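Local coordinates for protein Thf1 (Thermosynechococcus elongatus, PDB 5MJR) that may take part in building the photosynthetic membrane and associates with the FtsH protease complex involved in photosystem II repair, at residues L68-V73 against Q106-D111; V52-L57 against V99-N104; L151-L156 against E187-D192. All blocks are in the same frame, centred on the assembly; numbering follows the deposited sequence. Where two conformers were deposited one is given.

Interaction 1. Residues L68-V73 against Q106-D111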
ATOM      1  N   LEU A  68      -5.151  -0.532   5.734  1.00  8.67           N
ATOM      2  CA  LEU A  68      -3.971  -1.325   5.355  1.00  9.16           C
ATOM      3  C   LEU A  68      -3.741  -1.144   3.819  1.00  8.85           C
ATOM      4  O   LEU A  68      -2.599  -1.031   3.369  1.00  9.41           O
ATOM      5  CB  LEU A  68      -4.110  -2.756   5.723  1.00  9.27           C
ATOM      6  CG  LEU A  68      -2.975  -3.711   5.404  1.00  9.37           C
ATOM      7  CD1 LEU A  68      -1.735  -3.313   6.172  1.00 10.64           C
ATOM      8  CD2 LEU A  68      -3.351  -5.158   5.662  1.00 11.46           C
ATOM      9  N   PHE A  69      -4.835  -1.242   3.055  1.00  8.88           N
ATOM     10  CA  PHE A  69      -4.730  -0.945   1.622  1.00  9.05           C
ATOM     11  C   PHE A  69      -4.280   0.491   1.358  1.00  8.35           C
ATOM     12  O   PHE A  69      -3.406   0.677   0.497  1.00  8.84           O
ATOM     13  CB  PHE A  69      -6.105  -1.227   1.003  1.00  9.76           C
ATOM     14  CG  PHE A  69      -6.227  -0.827  -0.470  1.00  9.34           C
ATOM     15  CD1 PHE A  69      -5.737  -1.571  -1.441  1.00 14.00           C
ATOM     16  CD2 PHE A  69      -6.830   0.363  -0.741  1.00 12.37           C
ATOM     17  CE1 PHE A  69      -5.857  -1.110  -2.808  1.00 15.41           C
ATOM     18  CE2 PHE A  69      -7.034   0.820  -2.017  1.00 18.42           C
ATOM     19  CZ  PHE A  69      -6.538   0.064  -3.008  1.00 17.30           C
ATOM     20  N   ALA A  70      -4.826   1.439   2.079  1.00  8.04           N
ATOM     21  CA  ALA A  70      -4.394   2.807   1.917  1.00  8.01           C
ATOM     22  C   ALA A  70      -2.923   2.971   2.089  1.00  7.73           C
ATOM     23  O   ALA A  70      -2.201   3.618   1.299  1.00  8.13           O
ATOM     24  CB  ALA A  70      -5.151   3.769   2.793  1.00  9.31           C
ATOM     25  N   LEU A  71      -2.403   2.397   3.179  1.00  7.51           N
ATOM     26  CA  LEU A  71      -0.995   2.468   3.471  1.00  7.32           C
ATOM     27  C   LEU A  71      -0.179   1.810   2.362  1.00  7.67           C
ATOM     28  O   LEU A  71       0.881   2.315   1.958  1.00  8.45           O
ATOM     29  CB  LEU A  71      -0.647   1.921   4.843  1.00  8.54           C
ATOM     30  CG  LEU A  71       0.811   2.017   5.301  1.00  9.01           C
ATOM     31  CD1 LEU A  71       1.299   3.405   5.338  1.00 11.36           C
ATOM     32  CD2 LEU A  71       0.935   1.303   6.638  1.00 11.52           C
ATOM     33  N   GLY A  72      -0.629   0.657   1.852  1.00  7.55           N
ATOM     34  CA  GLY A  72       0.066   0.030   0.805  1.00  7.79           C
ATOM     35  C   GLY A  72       0.129   0.831  -0.499  1.00  8.94           C
ATOM     36  O   GLY A  72       1.175   0.917  -1.134  1.00  9.27           O
ATOM     37  N   VAL A  73      -0.997   1.466  -0.886  1.00  8.20           N
ATOM     38  CA  VAL A  73      -1.023   2.293  -2.096  1.00  7.97           C
ATOM     39  C   VAL A  73      -0.096   3.474  -1.942  1.00  8.04           C
ATOM     40  O   VAL A  73       0.717   3.792  -2.842  1.00  9.69           O
ATOM     41  CB  VAL A  73      -2.448   2.758  -2.392  1.00  7.78           C
ATOM     42  CG1 VAL A  73      -2.511   3.836  -3.495  1.00  9.35           C
ATOM     43  CG2 VAL A  73      -3.322   1.631  -2.776  1.00 10.43           C
ATOM     44  N   GLN A 106      -7.132  12.472  -0.049  1.00  9.23           N
ATOM     45  CA  GLN A 106      -6.986  12.929   1.308  1.00  9.04           C
ATOM     46  C   GLN A 106      -7.338  11.839   2.290  1.00  9.54           C
ATOM     47  O   GLN A 106      -6.680  11.725   3.354  1.00 10.66           O
ATOM     48  CB  GLN A 106      -7.771  14.185   1.619  1.00 10.65           C
ATOM     49  CG  GLN A 106      -7.463  14.845   2.913  1.00 13.41           C
ATOM     50  CD  GLN A 106      -6.024  15.237   3.109  1.00 14.17           C
ATOM     51  OE1 GLN A 106      -5.276  15.472   2.174  1.00 15.52           O
ATOM     52  NE2 GLN A 106      -5.644  15.398   4.383  1.00 16.33           N
ATOM     53  N   GLN A 107      -8.338  11.033   2.009  1.00  8.56           N
ATOM     54  CA  GLN A 107      -8.661   9.876   2.880  1.00  9.25           C
ATOM     55  C   GLN A 107      -7.507   8.892   2.842  1.00  9.58           C
ATOM     56  O   GLN A 107      -7.081   8.392   3.907  1.00  9.53           O
ATOM     57  CB  GLN A 107      -9.949   9.180   2.456  1.00  9.83           C
ATOM     58  CG  GLN A 107     -10.325   7.989   3.336  1.00 10.43           C
ATOM     59  CD  GLN A 107     -11.586   7.291   2.989  1.00  9.91           C
ATOM     60  OE1 GLN A 107     -12.217   7.565   1.955  1.00 11.24           O
ATOM     61  NE2 GLN A 107     -11.980   6.329   3.802  1.00 11.83           N
ATOM     62  N   LEU A 108      -6.949   8.563   1.662  1.00  8.91           N
ATOM     63  CA  LEU A 108      -5.850   7.623   1.668  1.00  8.29           C
ATOM     64  C   LEU A 108      -4.655   8.205   2.457  1.00  8.25           C
ATOM     65  O   LEU A 108      -3.949   7.422   3.162  1.00  9.65           O
ATOM     66  CB  LEU A 108      -5.401   7.245   0.237  1.00 10.05           C
ATOM     67  CG  LEU A 108      -6.149   6.069  -0.372  1.00 10.34           C
ATOM     68  CD1 LEU A 108      -7.619   6.427  -0.724  1.00 12.99           C
ATOM     69  CD2 LEU A 108      -5.356   5.473  -1.506  1.00 11.57           C
ATOM     70  N   LYS A 109      -4.346   9.474   2.268  1.00  8.58           N
ATOM     71  CA  LYS A 109      -3.218  10.090   2.982  1.00  9.61           C
ATOM     72  C   LYS A 109      -3.451  10.069   4.490  1.00 10.52           C
ATOM     73  O   LYS A 109      -2.506   9.702   5.254  1.00 10.35           O
ATOM     74  CB  LYS A 109      -2.963  11.501   2.513  1.00 11.71           C
ATOM     75  CG  LYS A 109      -2.374  11.607   1.131  1.00 15.71           C
ATOM     76  CD  LYS A 109      -2.270  13.143   0.873  1.00 21.62           C
ATOM     77  CE  LYS A 109      -2.040  13.380  -0.507  1.00 30.59           C
ATOM     78  NZ  LYS A 109      -1.831  14.811  -0.911  1.00 44.32           N
ATOM     79  N   GLU A 110      -4.668  10.378   4.962  1.00  9.00           N
ATOM     80  CA  GLU A 110      -4.883  10.383   6.376  1.00  9.98           C
ATOM     81  C   GLU A 110      -4.839   8.957   6.921  1.00  9.91           C
ATOM     82  O   GLU A 110      -4.319   8.707   8.026  1.00 11.94           O
ATOM     83  CB  GLU A 110      -6.177  11.066   6.673  1.00 10.59           C
ATOM     84  CG  GLU A 110      -6.157  12.587   6.490  1.00 12.57           C
ATOM     85  CD  GLU A 110      -7.395  13.391   6.868  1.00 13.91           C
ATOM     86  OE1 GLU A 110      -8.221  12.910   7.674  1.00 19.06           O
ATOM     87  OE2 GLU A 110      -7.483  14.547   6.368  1.00 17.13           O
ATOM     88  N   ASP A 111      -5.388   7.994   6.193  1.00  8.71           N
ATOM     89  CA  ASP A 111      -5.373   6.595   6.635  1.00  8.89           C
ATOM     90  C   ASP A 111      -3.958   6.149   6.680  1.00  9.40           C
ATOM     91  O   ASP A 111      -3.544   5.410   7.642  1.00 11.52           O
ATOM     92  CB  ASP A 111      -6.213   5.689   5.781  1.00  9.87           C
ATOM     93  CG  ASP A 111      -7.670   5.661   6.196  1.00 13.22           C
ATOM     94  OD1 ASP A 111      -8.010   6.043   7.341  1.00 13.26           O
ATOM     95  OD2 ASP A 111      -8.506   5.251   5.391  1.00 13.33           O
TER
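A70 meets L108 and D111 where helix 67-80 crosses helix 105-113, and the contact is apolar, with no hydrogen bond between the two segments. The methyl group A70 CB lies 3.7 Å from D111 CB and 4.0 Å from L108 CG. It also rests 3.9 Å from the carbonyl L108 O, so that a single small side chain touches both backbone and side chains of the other helix. Being so short, it lets the backbones come close: the CA atoms of A70 and L108 are 5.0 Å apart. The segment axes approach to 8.2 Å at a signed crossing angle of -98°, close to perpendicular.

A second apolar contact comes from V73, about one turn further on, whose CG1 reaches L108 CD2 at 3.8 Å as the two side chains pass at a slant. With CG1 opposite the backbone N (chi1 170°), the valine points one methyl at the leucine, while CG2 lies over the rim of one face of the F69 ring.

The polar groups act outside this interface. D111 gives its CB to A70, and its OD2 is hydrogen-bonded to the hydroxyl of Y65. On the exposed side of the second helix, Q106 NE2 donates to E110 OE2, which accepts through its anti lone pair.

Around the crossing, I54 of helix 41-58 packs on V73 and C98 of helix 90-100 on L108, while helix 150-162 lies against L68, F69 and L71.

Interaction 2. Residues V52-L57 against V99-N104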
ATOM      1  N   VAL A  52      -4.539  -0.008 -13.114  1.00  8.67           N
ATOM      2  CA  VAL A  52      -5.182  -1.264 -13.421  1.00  8.81           C
ATOM      3  C   VAL A  52      -5.378  -2.136 -12.156  1.00  9.43           C
ATOM      4  O   VAL A  52      -6.445  -2.700 -11.929  1.00 10.83           O
ATOM      5  CB  VAL A  52      -4.420  -2.046 -14.516  1.00  9.77           C
ATOM      6  CG1 VAL A  52      -4.931  -3.456 -14.697  1.00 13.05           C
ATOM      7  CG2 VAL A  52      -4.468  -1.235 -15.861  1.00 11.19           C
ATOM      8  N   GLU A  53      -4.280  -2.236 -11.386  1.00  9.25           N
ATOM      9  CA  GLU A  53      -4.312  -3.081 -10.176  1.00  9.97           C
ATOM     10  C   GLU A  53      -5.404  -2.632  -9.229  1.00  8.91           C
ATOM     11  O   GLU A  53      -6.175  -3.499  -8.743  1.00 10.42           O
ATOM     12  CB  GLU A  53      -2.899  -2.999  -9.518  1.00 11.26           C
ATOM     13  CG  GLU A  53      -2.775  -3.865  -8.300  1.00 13.21           C
ATOM     14  CD  GLU A  53      -1.409  -3.809  -7.674  1.00 15.14           C
ATOM     15  OE1 GLU A  53      -0.660  -2.809  -7.921  1.00 15.85           O
ATOM     16  OE2 GLU A  53      -1.056  -4.739  -6.899  1.00 16.30           O
ATOM     17  N   ILE A  54      -5.548  -1.359  -8.964  1.00  9.18           N
ATOM     18  CA  ILE A  54      -6.551  -0.865  -8.046  1.00  8.92           C
ATOM     19  C   ILE A  54      -7.925  -1.086  -8.629  1.00  9.31           C
ATOM     20  O   ILE A  54      -8.853  -1.450  -7.959  1.00 11.24           O
ATOM     21  CB  ILE A  54      -6.289   0.613  -7.684  1.00  8.50           C
ATOM     22  CG1 ILE A  54      -4.958   0.764  -6.930  1.00  9.79           C
ATOM     23  CG2 ILE A  54      -7.462   1.181  -6.940  1.00 10.47           C
ATOM     24  CD1 ILE A  54      -4.510   2.155  -6.719  1.00 10.99           C
ATOM     25  N   HIS A  55      -8.069  -0.803  -9.972  1.00  9.80           N
ATOM     26  CA  HIS A  55      -9.393  -0.940 -10.592  1.00  9.43           C
ATOM     27  C   HIS A  55      -9.869  -2.412 -10.404  1.00 10.20           C
ATOM     28  O   HIS A  55     -11.018  -2.673 -10.088  1.00 12.28           O
ATOM     29  CB  HIS A  55      -9.264  -0.568 -12.070  1.00 11.19           C
ATOM     30  CG  HIS A  55     -10.537  -0.665 -12.778  1.00 11.29           C
ATOM     31  ND1 HIS A  55     -11.283   0.452 -13.116  1.00 15.04           N
ATOM     32  CD2 HIS A  55     -11.192  -1.747 -13.255  1.00 13.76           C
ATOM     33  CE1 HIS A  55     -12.370   0.026 -13.750  1.00 14.56           C
ATOM     34  NE2 HIS A  55     -12.371  -1.309 -13.824  1.00 13.77           N
ATOM     35  N   LEU A  56      -8.999  -3.368 -10.708  1.00 10.93           N
ATOM     36  CA  LEU A  56      -9.368  -4.779 -10.653  1.00 11.81           C
ATOM     37  C   LEU A  56      -9.714  -5.238  -9.226  1.00 11.52           C
ATOM     38  O   LEU A  56     -10.565  -6.106  -9.041  1.00 13.42           O
ATOM     39  CB  LEU A  56      -8.355  -5.627 -11.292  1.00 15.56           C
ATOM     40  CG  LEU A  56      -8.153  -5.392 -12.809  1.00 20.45           C
ATOM     41  CD1 LEU A  56      -7.032  -6.308 -13.221  1.00 25.67           C
ATOM     42  CD2 LEU A  56      -9.503  -5.676 -13.542  1.00 25.25           C
ATOM     43  N   LEU A  57      -9.079  -4.621  -8.246  1.00 10.32           N
ATOM     44  CA  LEU A  57      -9.521  -4.865  -6.841  1.00 10.93           C
ATOM     45  C   LEU A  57     -10.946  -4.301  -6.600  1.00 11.30           C
ATOM     46  O   LEU A  57     -11.787  -5.012  -6.019  1.00 12.47           O
ATOM     47  CB  LEU A  57      -8.547  -4.253  -5.896  1.00 12.27           C
ATOM     48  CG  LEU A  57      -7.213  -4.991  -5.795  1.00 13.58           C
ATOM     49  CD1 LEU A  57      -6.204  -4.183  -5.003  1.00 13.95           C
ATOM     50  CD2 LEU A  57      -7.411  -6.365  -5.138  1.00 15.52           C
ATOM     51  N   VAL A  99      -8.606  10.032  -7.635  1.00  8.86           N
ATOM     52  CA  VAL A  99      -9.926  10.402  -8.138  1.00 10.43           C
ATOM     53  C   VAL A  99     -10.316   9.537  -9.318  1.00 10.09           C
ATOM     54  O   VAL A  99     -11.516   9.188  -9.456  1.00 11.37           O
ATOM     55  CB  VAL A  99     -10.084  11.906  -8.385  1.00 12.87           C
ATOM     56  CG1 VAL A  99      -9.835  12.735  -7.177  1.00 14.63           C
ATOM     57  CG2 VAL A  99      -9.295  12.403  -9.474  1.00 18.53           C
ATOM     58  N   ALA A 100      -9.357   9.137 -10.157  1.00  9.79           N
ATOM     59  CA  ALA A 100      -9.659   8.243 -11.273  1.00  9.66           C
ATOM     60  C   ALA A 100     -10.207   6.874 -10.820  1.00 10.11           C
ATOM     61  O   ALA A 100     -10.946   6.211 -11.560  1.00 12.91           O
ATOM     62  CB  ALA A 100      -8.433   8.046 -12.107  1.00 11.12           C
ATOM     63  N   GLU A 101      -9.796   6.472  -9.630  1.00  9.46           N
ATOM     64  CA  GLU A 101     -10.208   5.212  -9.032  1.00  8.66           C
ATOM     65  C   GLU A 101     -11.436   5.381  -8.089  1.00  9.46           C
ATOM     66  O   GLU A 101     -11.745   4.437  -7.379  1.00 10.90           O
ATOM     67  CB  GLU A 101      -9.039   4.645  -8.205  1.00 11.01           C
ATOM     68  CG  GLU A 101      -7.847   4.285  -8.969  1.00 11.14           C
ATOM     69  CD  GLU A 101      -7.964   3.055  -9.838  1.00 10.15           C
ATOM     70  OE1 GLU A 101      -8.949   2.333  -9.910  1.00 12.08           O
ATOM     71  OE2 GLU A 101      -6.878   2.809 -10.492  1.00 11.81           O
ATOM     72  N   GLU A 102     -12.125   6.540  -8.175  1.00  9.17           N
ATOM     73  CA  GLU A 102     -13.266   6.747  -7.304  1.00  9.62           C
ATOM     74  C   GLU A 102     -12.893   6.560  -5.830  1.00  9.52           C
ATOM     75  O   GLU A 102     -13.618   5.996  -4.996  1.00 11.31           O
ATOM     76  CB  GLU A 102     -14.458   5.890  -7.704  1.00 12.10           C
ATOM     77  CG  GLU A 102     -14.865   6.099  -9.214  1.00 17.42           C
ATOM     78  CD  GLU A 102     -16.094   5.352  -9.638  1.00 25.82           C
ATOM     79  OE1 GLU A 102     -17.125   5.937  -9.472  1.00 45.79           O
ATOM     80  OE2 GLU A 102     -16.026   4.207 -10.050  1.00 29.42           O
ATOM     81  N   MET A 103     -11.701   7.100  -5.509  1.00  9.10           N
ATOM     82  CA  MET A 103     -11.226   7.242  -4.148  0.50  8.62           C
ATOM     83  C   MET A 103     -10.861   8.676  -3.854  1.00  8.97           C
ATOM     84  O   MET A 103     -10.866   9.555  -4.749  1.00 11.77           O
ATOM     85  CB  MET A 103      -9.992   6.352  -3.908  0.50  9.87           C
ATOM     86  CG  MET A 103     -10.279   4.866  -4.218  0.50 11.80           C
ATOM     87  SD  MET A 103      -8.978   3.726  -3.778  0.50 14.34           S
ATOM     88  CE  MET A 103      -9.781   2.166  -4.112  0.50 16.76           C
ATOM     89  N   ASN A 104     -10.567   8.969  -2.602  1.00  9.22           N
ATOM     90  CA  ASN A 104     -10.291  10.311  -2.089  1.00  8.82           C
ATOM     91  C   ASN A 104      -8.859  10.376  -1.646  1.00  8.19           C
ATOM     92  O   ASN A 104      -8.511   9.674  -0.684  1.00  9.50           O
ATOM     93  CB  ASN A 104     -11.281  10.647  -0.939  1.00 10.09           C
ATOM     94  CG  ASN A 104     -11.076  12.010  -0.394  1.00  9.46           C
ATOM     95  OD1 ASN A 104      -9.968  12.561  -0.423  1.00 11.61           O
ATOM     96  ND2 ASN A 104     -12.111  12.571   0.211  1.00 10.06           N
TER
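I54 and E101 carry the contact between helix 41-58 and the turn that follows helix 90-100, with aliphatic carbon packed against a buried carboxylate. I54 CG2 lies 3.5 Å from E101 CD, and I54 CB is 3.6 Å from E101 OE2. The glutamate chain bends at chi2 (-72°), which folds the carboxylate back over the isoleucine and toward the backbone of H55. An apolar touch joins I54 CG2 to M103 CE at 3.8 Å, but M103 has two conformers and the touch, seen in one of them, is less certain.

The polar atoms come close without bonding across the two segments. E101 OE1 is 3.3 Å from H55 N, but the angle is too poor for a hydrogen bond, and the same oxygen sits 3.6 Å from H55 CB. Its real partner is R58, which forms a salt bridge with E101 OE1 through NH2 and another with E102 OE2 through NH1; this arginine probably offsets the charge of both glutamates. The H55 ring is engaged elsewhere: its ND1 is hydrogen-bonded to T27 OG1 in helix 24-34.

Backbone hydrogen bonds shape the turn itself. E102 N bonds to V99 O at 3.0 Å, and M103 N reaches back to C98 O. E102 has a positive phi (55°), and N104 then stands at the N-cap of helix 105-113, with its OD1 making weak hydrogen bonds to the N atoms of Q106 and Q107. A Schellman motif, with E102 as its C-prime residue, therefore ends one helix just before an asparagine caps the next.

Interaction 3. Residues L151-L156 against E187-D192. With SO4 (sulfate ion), chain B.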
ATOM      1  N   LEU A 151      -0.624  -5.252  -2.367  1.00  9.40           N
ATOM      2  CA  LEU A 151      -0.639  -3.960  -1.668  1.00  9.36           C
ATOM      3  C   LEU A 151      -0.844  -4.065  -0.169  1.00  8.94           C
ATOM      4  O   LEU A 151      -0.332  -3.210   0.554  1.00  9.55           O
ATOM      5  CB  LEU A 151      -1.630  -2.997  -2.355  1.00  9.01           C
ATOM      6  CG  LEU A 151      -1.321  -2.544  -3.776  1.00 10.40           C
ATOM      7  CD1 LEU A 151      -2.541  -2.009  -4.459  1.00 12.53           C
ATOM      8  CD2 LEU A 151      -0.197  -1.568  -3.715  1.00 13.20           C
ATOM      9  N   HIS A 152      -1.577  -5.082   0.269  1.00  9.28           N
ATOM     10  CA  HIS A 152      -1.707  -5.236   1.712  1.00  9.45           C
ATOM     11  C   HIS A 152      -0.388  -5.719   2.342  1.00  8.66           C
ATOM     12  O   HIS A 152      -0.073  -5.302   3.456  1.00 10.24           O
ATOM     13  CB  HIS A 152      -2.736  -6.328   1.961  1.00  8.98           C
ATOM     14  CG  HIS A 152      -4.118  -5.942   1.570  1.00 10.37           C
ATOM     15  ND1 HIS A 152      -4.802  -6.671   0.632  1.00 10.41           N
ATOM     16  CD2 HIS A 152      -4.923  -4.949   2.025  1.00 11.10           C
ATOM     17  CE1 HIS A 152      -6.019  -6.097   0.554  1.00  9.30           C
ATOM     18  NE2 HIS A 152      -6.114  -5.030   1.367  1.00 10.64           N
ATOM     19  N   ALA A 153       0.427  -6.480   1.609  1.00  8.90           N
ATOM     20  CA  ALA A 153       1.789  -6.826   2.040  1.00  9.66           C
ATOM     21  C   ALA A 153       2.695  -5.607   2.175  1.00  9.89           C
ATOM     22  O   ALA A 153       3.388  -5.419   3.118  1.00  9.67           O
ATOM     23  CB  ALA A 153       2.452  -7.879   1.171  1.00 10.46           C
ATOM     24  N   VAL A 154       2.639  -4.720   1.153  1.00 10.39           N
ATOM     25  CA  VAL A 154       3.384  -3.480   1.169  1.00  9.65           C
ATOM     26  C   VAL A 154       2.972  -2.656   2.374  1.00  8.91           C
ATOM     27  O   VAL A 154       3.797  -2.075   3.079  1.00 10.74           O
ATOM     28  CB  VAL A 154       3.318  -2.750  -0.185  1.00 10.55           C
ATOM     29  CG1 VAL A 154       4.026  -1.396  -0.086  1.00 11.78           C
ATOM     30  CG2 VAL A 154       3.909  -3.625  -1.304  1.00 14.21           C
ATOM     31  N   GLY A 155       1.676  -2.521   2.571  1.00  8.63           N
ATOM     32  CA  GLY A 155       1.172  -1.801   3.700  1.00  8.78           C
ATOM     33  C   GLY A 155       1.700  -2.382   5.056  1.00  9.11           C
ATOM     34  O   GLY A 155       2.062  -1.613   5.957  1.00 10.01           O
ATOM     35  N   LEU A 156       1.626  -3.727   5.182  1.00  8.59           N
ATOM     36  CA  LEU A 156       2.142  -4.351   6.421  1.00  9.35           C
ATOM     37  C   LEU A 156       3.606  -3.964   6.659  1.00  8.87           C
ATOM     38  O   LEU A 156       3.971  -3.585   7.744  1.00  9.78           O
ATOM     39  CB  LEU A 156       1.961  -5.846   6.370  1.00 10.14           C
ATOM     40  CG  LEU A 156       2.470  -6.612   7.553  1.00 11.19           C
ATOM     41  CD1 LEU A 156       1.741  -6.286   8.842  1.00 14.33           C
ATOM     42  CD2 LEU A 156       2.523  -8.081   7.335  1.00 15.26           C
ATOM     43  N   GLU A 187       2.196 -16.383   4.195  1.00 17.97           N
ATOM     44  CA  GLU A 187       3.072 -16.945   3.159  1.00 17.91           C
ATOM     45  C   GLU A 187       3.057 -16.143   1.855  1.00 15.04           C
ATOM     46  O   GLU A 187       4.072 -15.994   1.173  1.00 17.28           O
ATOM     47  CB  GLU A 187       2.870 -18.453   2.882  1.00 25.56           C
ATOM     48  CG  GLU A 187       3.280 -19.389   4.066  1.00 31.03           C
ATOM     49  CD  GLU A 187       4.764 -19.206   4.500  1.00 47.03           C
ATOM     50  OE1 GLU A 187       5.652 -19.510   3.644  1.00 59.67           O
ATOM     51  OE2 GLU A 187       5.022 -18.765   5.682  1.00 60.02           O
ATOM     52  N   LYS A 188       1.879 -15.620   1.504  1.00 15.22           N
ATOM     53  CA  LYS A 188       1.771 -14.680   0.394  1.00 14.68           C
ATOM     54  C   LYS A 188       2.405 -13.338   0.667  1.00 14.23           C
ATOM     55  O   LYS A 188       3.082 -12.794  -0.214  1.00 13.65           O
ATOM     56  CB  LYS A 188       0.264 -14.447   0.090  1.00 16.01           C
ATOM     57  CG  LYS A 188      -0.434 -15.676  -0.365  1.00 19.16           C
ATOM     58  CD  LYS A 188      -1.870 -15.308  -0.779  1.00 22.12           C
ATOM     59  CE  LYS A 188      -2.533 -16.541  -1.266  1.00 24.98           C
ATOM     60  NZ  LYS A 188      -3.875 -16.299  -1.764  1.00 29.45           N
ATOM     61  N   VAL A 189       2.341 -12.846   1.904  1.00 13.15           N
ATOM     62  CA  VAL A 189       3.070 -11.662   2.286  1.00 12.54           C
ATOM     63  C   VAL A 189       4.578 -11.832   2.055  1.00 11.56           C
ATOM     64  O   VAL A 189       5.242 -10.931   1.523  1.00 12.98           O
ATOM     65  CB  VAL A 189       2.753 -11.221   3.703  1.00 12.59           C
ATOM     66  CG1 VAL A 189       3.640 -10.108   4.195  1.00 13.82           C
ATOM     67  CG2 VAL A 189       1.288 -10.805   3.846  1.00 13.44           C
ATOM     68  N   LYS A 190       5.155 -12.952   2.512  1.00 13.00           N
ATOM     69  CA  LYS A 190       6.590 -13.181   2.332  1.00 14.13           C
ATOM     70  C   LYS A 190       6.929 -13.090   0.851  1.00 12.39           C
ATOM     71  O   LYS A 190       7.920 -12.481   0.469  1.00 14.50           O
ATOM     72  CB  LYS A 190       6.965 -14.550   2.940  1.00 15.21           C
ATOM     73  CG  LYS A 190       6.977 -14.516   4.487  1.00 15.78           C
ATOM     74  CD  LYS A 190       7.330 -15.921   4.942  1.00 18.06           C
ATOM     75  CE  LYS A 190       7.274 -16.002   6.461  1.00 22.16           C
ATOM     76  NZ  LYS A 190       7.769 -17.262   6.929  1.00 27.51           N
ATOM     77  N   ARG A 191       6.185 -13.867   0.063  1.00 13.73           N
ATOM     78  CA  ARG A 191       6.375 -13.877  -1.371  1.00 15.22           C
ATOM     79  C   ARG A 191       6.339 -12.486  -1.974  1.00 13.42           C
ATOM     80  O   ARG A 191       7.219 -12.086  -2.752  1.00 14.20           O
ATOM     81  CB  ARG A 191       5.296 -14.769  -2.001  1.00 18.23           C
ATOM     82  CG  ARG A 191       5.228 -14.681  -3.525  1.00 19.66           C
ATOM     83  CD  ARG A 191       3.855 -15.199  -4.055  1.00 23.02           C
ATOM     84  NE  ARG A 191       2.809 -14.218  -3.804  1.00 22.79           N
ATOM     85  CZ  ARG A 191       1.504 -14.425  -3.917  1.00 20.72           C
ATOM     86  NH1 ARG A 191       1.023 -15.620  -4.249  1.00 23.83           N
ATOM     87  NH2 ARG A 191       0.650 -13.422  -3.614  1.00 25.90           N
ATOM     88  N   ASP A 192       5.320 -11.739  -1.653  1.00 11.82           N
ATOM     89  CA  ASP A 192       5.089 -10.446  -2.227  1.00 11.62           C
ATOM     90  C   ASP A 192       6.107  -9.409  -1.744  1.00 11.90           C
ATOM     91  O   ASP A 192       6.489  -8.538  -2.535  1.00 14.62           O
ATOM     92  CB  ASP A 192       3.649  -9.979  -1.955  1.00 11.53           C
ATOM     93  CG  ASP A 192       2.607 -10.800  -2.715  1.00 14.87           C
ATOM     94  OD1 ASP A 192       2.986 -11.459  -3.720  1.00 18.73           O
ATOM     95  OD2 ASP A 192       1.423 -10.822  -2.330  1.00 15.94           O
TER
HETATM   96  S   SO4 B1000      -2.795 -14.421  -4.784  1.00 25.24           S
HETATM   97  O1  SO4 B1000      -3.892 -14.565  -3.765  1.00 26.92           O
HETATM   98  O2  SO4 B1000      -1.805 -15.522  -4.547  1.00 34.46           O
HETATM   99  O3  SO4 B1000      -2.184 -13.073  -4.550  1.00 25.45           O
HETATM  100  O4  SO4 B1000      -3.218 -14.529  -6.165  1.00 37.45           O
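V189 packs against A153 and L156 at a nearly perpendicular crossing of helices 150-162 and 186-198, part of the all-helical Thf1 fold; the second helix opens a predicted coiled-coil region. V189 CG1 lies 3.9 Å from A153 CB and 3.9 Å from L156 CD2. Its chi1 of 172° sets this methyl opposite the backbone N, where it serves both neighbours, and the L156 and V189 side chains cross at about a right angle. One turn later, D192 CB touches A153 CB at 4.0 Å. With an alanine at the crossing point, the segment axes approach to 8.9 Å at a signed angle of -82°. L175 of helix 171-178 adds a further apolar side chain next to L156 and V189.

Outward from this core, the D192 carboxylate is held by two residues. Y148 is hydrogen-bonded to OD2, and R191 forms a salt bridge with the group through two nitrogens: NE donates to OD1 at 2.8 Å, from 48° above the carboxylate plane, and NH2 donates to OD2 at 3.0 Å on the syn side. Replacing D192 by an alanine would keep the CB contact but is likely to leave Y148 without this partner and the R191 guanidinium without its salt bridge, held mainly by the sulfate.

So held, the guanidinium directs its other edge at a sulfate ion that probably came from the crystallisation liquor. R191 NH1 donates to sulfate O2 at 2.8 Å, and NH2 donates to O3. K188 lies along the same helix with its CB above the rim of one face of the guanidinium; its chain, extended beyond CG, carries NZ to sulfate O1 at 2.6 Å.

Interactions 1 and 2, with centres about 13 Å apart, share one apolar core: F69 CE1 packs 3.8 Å from L57 CD1, and V73 CG1 lies 4.1 Å from I54 CD1. Their segments alternate along the chain, so the two contacts interlock helices 41-58, 67-80, 90-100 and 105-113. Interaction 3 follows later in sequence, about 16 Å between centres from interaction 1, and joins it through L68 and L71 of helix 67-80, where L68 CD1 approaches L156 N to 3.5 Å. It meets interaction 2, about 19 Å away between centres, more sparingly, with E53 OE2 3.8 Å from L151 CG. Of the three contacts, interaction 3 alone includes a ligand, the sulfate.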